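Local atomic coordinates of cytochrome c-555 (Chlorobium tepidum, PDB entry 4J20), a protein that carries electrons through a single covalently attached c-type heme of unusually low redox potential, though its role in green bacterial photosynthesis is not established. Residues A[44-48]-A[80-84]. The protein carries 2 engineered substitutions. Residues are numbered along the deposited sequence; the frame is centred on the assembly and turned at random.
Sequences MNTLV and VAYMV. With HEB (heme b/c), chain I; SO4 (sulfate ion), chain C.
In the class I cytochrome c fold, the C-terminal helix packs beside the heme, and here helix 44-53 lies against its segment 80-84, the two segment axes crossing at 116° and 10.8 Å apart. Met-44 reaches across: bends at chi2 (-71°) and chi3 curl its thioether toward the other helix. Its CE lies 3.7 Å from Ala-81 N and also touches Val-80 CG1, while SD passes Val-84 CG2. A flexible, unbranched chain suits this span, and the small Ala-81 lets the methyl come close to the backbone. With the thioether cut back to an alanine here, a gap is likely to open beside Val-80 and Ala-81, and Val-84 CG2 would lose its sulfur neighbour. Branched Leu-47 serves two partners, CD1 meeting Val-84 CG2 at 3.8 Å and CD2 touching the heme propionate carbon CGA. Val-80 is similarly divided: CG1, anti to the backbone N (chi1 174°), packs on Leu-47 CB, whereas CG2 faces heme methyl CMB at 3.7 Å. Met-44 N and Asn-45 N, at the helix start, donate hydrogen bonds to a sulfate, probably from the crystallisation liquor. The side chains that meet are all apolar, so van der Waals and hydrophobic contact, without directional bonds, joins the segments.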
# COMPACT_ATOMS: atom_id res chain seq x y z
N MET A 44 9.70 -3.11 -4.01
CA MET A 44 8.76 -2.06 -4.35
C MET A 44 8.12 -2.25 -5.69
O MET A 44 6.93 -1.95 -5.84
CB MET A 44 9.40 -0.67 -4.24
CG MET A 44 9.66 -0.25 -2.81
SD MET A 44 8.11 0.13 -1.90
CE MET A 44 7.49 1.55 -2.79
N ASN A 45 8.84 -2.67 -6.70
CA ASN A 45 8.24 -2.83 -8.00
C ASN A 45 7.01 -3.74 -7.93
O ASN A 45 5.95 -3.40 -8.46
CB ASN A 45 9.26 -3.33 -9.02
CG ASN A 45 8.69 -3.38 -10.40
OD1 ASN A 45 8.38 -4.45 -10.92
ND2 ASN A 45 8.47 -2.22 -10.98
N THR A 46 7.14 -4.87 -7.27
CA THR A 46 6.03 -5.81 -7.15
C THR A 46 4.95 -5.23 -6.24
O THR A 46 3.77 -5.32 -6.57
CB THR A 46 6.52 -7.12 -6.60
OG1 THR A 46 7.32 -7.74 -7.60
CG2 THR A 46 5.38 -8.03 -6.24
N LEU A 47 5.32 -4.63 -5.09
CA LEU A 47 4.28 -4.09 -4.23
C LEU A 47 3.44 -3.04 -4.96
O LEU A 47 2.21 -3.02 -4.83
CB LEU A 47 4.89 -3.46 -2.95
CG LEU A 47 5.53 -4.44 -1.98
CD1 LEU A 47 6.19 -3.72 -0.84
CD2 LEU A 47 4.50 -5.41 -1.44
N VAL A 48 4.10 -2.13 -5.64
CA VAL A 48 3.40 -1.08 -6.35
C VAL A 48 2.57 -1.66 -7.51
O VAL A 48 1.41 -1.25 -7.74
CB VAL A 48 4.37 0.01 -6.82
CG1 VAL A 48 3.61 1.06 -7.66
CG2 VAL A 48 5.05 0.66 -5.61
N VAL A 80 2.55 3.56 -1.20
CA VAL A 80 3.18 2.30 -0.82
C VAL A 80 4.49 2.58 -0.10
O VAL A 80 4.82 1.97 0.93
CB VAL A 80 3.41 1.38 -2.06
CG1 VAL A 80 4.20 0.13 -1.66
CG2 VAL A 80 2.09 0.98 -2.73
N ALA A 81 5.28 3.53 -0.61
CA ALA A 81 6.57 3.88 0.00
C ALA A 81 6.37 4.35 1.42
O ALA A 81 7.13 4.00 2.31
CB ALA A 81 7.30 4.93 -0.83
N TYR A 82 5.33 5.17 1.63
CA TYR A 82 5.02 5.59 2.97
C TYR A 82 4.68 4.40 3.88
O TYR A 82 5.22 4.26 4.98
CB TYR A 82 3.86 6.59 2.95
CG TYR A 82 3.44 7.00 4.32
CD1 TYR A 82 4.22 7.86 5.08
CD2 TYR A 82 2.30 6.47 4.90
CE1 TYR A 82 3.86 8.20 6.37
CE2 TYR A 82 1.96 6.79 6.25
CZ TYR A 82 2.73 7.67 6.92
OH TYR A 82 2.37 8.03 8.23
N MET A 83 3.80 3.54 3.41
CA MET A 83 3.38 2.36 4.19
C MET A 83 4.58 1.47 4.55
O MET A 83 4.72 1.04 5.71
CB MET A 83 2.39 1.55 3.39
CG MET A 83 1.08 2.31 3.17
SD MET A 83 -0.02 1.59 1.92
CE MET A 83 -0.51 0.09 2.76
N VAL A 84 5.43 1.18 3.58
CA VAL A 84 6.59 0.33 3.83
C VAL A 84 7.54 1.00 4.81
O VAL A 84 8.02 0.35 5.76
CB VAL A 84 7.29 0.04 2.50
CG1 VAL A 84 8.73 -0.49 2.73
CG2 VAL A 84 6.49 -0.91 1.64
FE HEB I . -4.17 -2.31 0.17
CHA HEB I . -2.54 -5.29 0.39
CHB HEB I . -1.23 -0.77 -0.71
CHC HEB I . -5.82 0.63 -0.23
CHD HEB I . -7.03 -3.76 1.30
NA HEB I . -2.27 -2.92 -0.13
C1A HEB I . -1.77 -4.21 0.05
C2A HEB I . -0.36 -4.18 -0.18
C3A HEB I . -0.01 -2.93 -0.45
C4A HEB I . -1.19 -2.13 -0.43
CMA HEB I . 1.38 -2.40 -0.77
CAA HEB I . 0.54 -5.41 -0.06
CBA HEB I . 0.91 -5.98 -1.43
CGA HEB I . 1.72 -7.25 -1.40
O1A HEB I . 1.94 -7.85 -0.31
O2A HEB I . 2.10 -7.69 -2.51
NB HEB I . -3.64 -0.44 -0.35
C1B HEB I . -2.37 0.00 -0.71
C2B HEB I . -2.43 1.37 -1.14
C3B HEB I . -3.70 1.77 -0.98
C4B HEB I . -4.49 0.65 -0.51
CMB HEB I . -1.20 2.14 -1.55
CAB HEB I . -4.33 3.12 -1.25
CBB HEB I . -4.03 3.65 -2.66
NC HEB I . -6.04 -1.71 0.51
C1C HEB I . -6.54 -0.44 0.25
C2C HEB I . -7.94 -0.39 0.58
C3C HEB I . -8.26 -1.60 1.07
C4C HEB I . -7.12 -2.44 0.99
CMC HEB I . -8.77 0.89 0.50
CAC HEB I . -9.60 -2.06 1.64
CBC HEB I . -10.81 -1.95 0.72
ND HEB I . -4.69 -4.18 0.73
C1D HEB I . -5.94 -4.58 1.16
C2D HEB I . -5.93 -5.96 1.51
C3D HEB I . -4.59 -6.42 1.24
C4D HEB I . -3.86 -5.27 0.76
CMD HEB I . -7.07 -6.81 2.03
CAD HEB I . -4.03 -7.82 1.45
CBD HEB I . -4.28 -8.78 0.27
CGD HEB I . -3.69 -10.10 0.53
O1D HEB I . -2.45 -10.17 0.66
O2D HEB I . -4.40 -11.07 0.67
S SO4 C . 12.76 -3.29 -5.99
O1 SO4 C . 11.90 -2.54 -6.93
O2 SO4 C . 14.15 -3.06 -6.33
O3 SO4 C . 12.53 -2.75 -4.60
O4 SO4 C . 12.29 -4.70 -6.22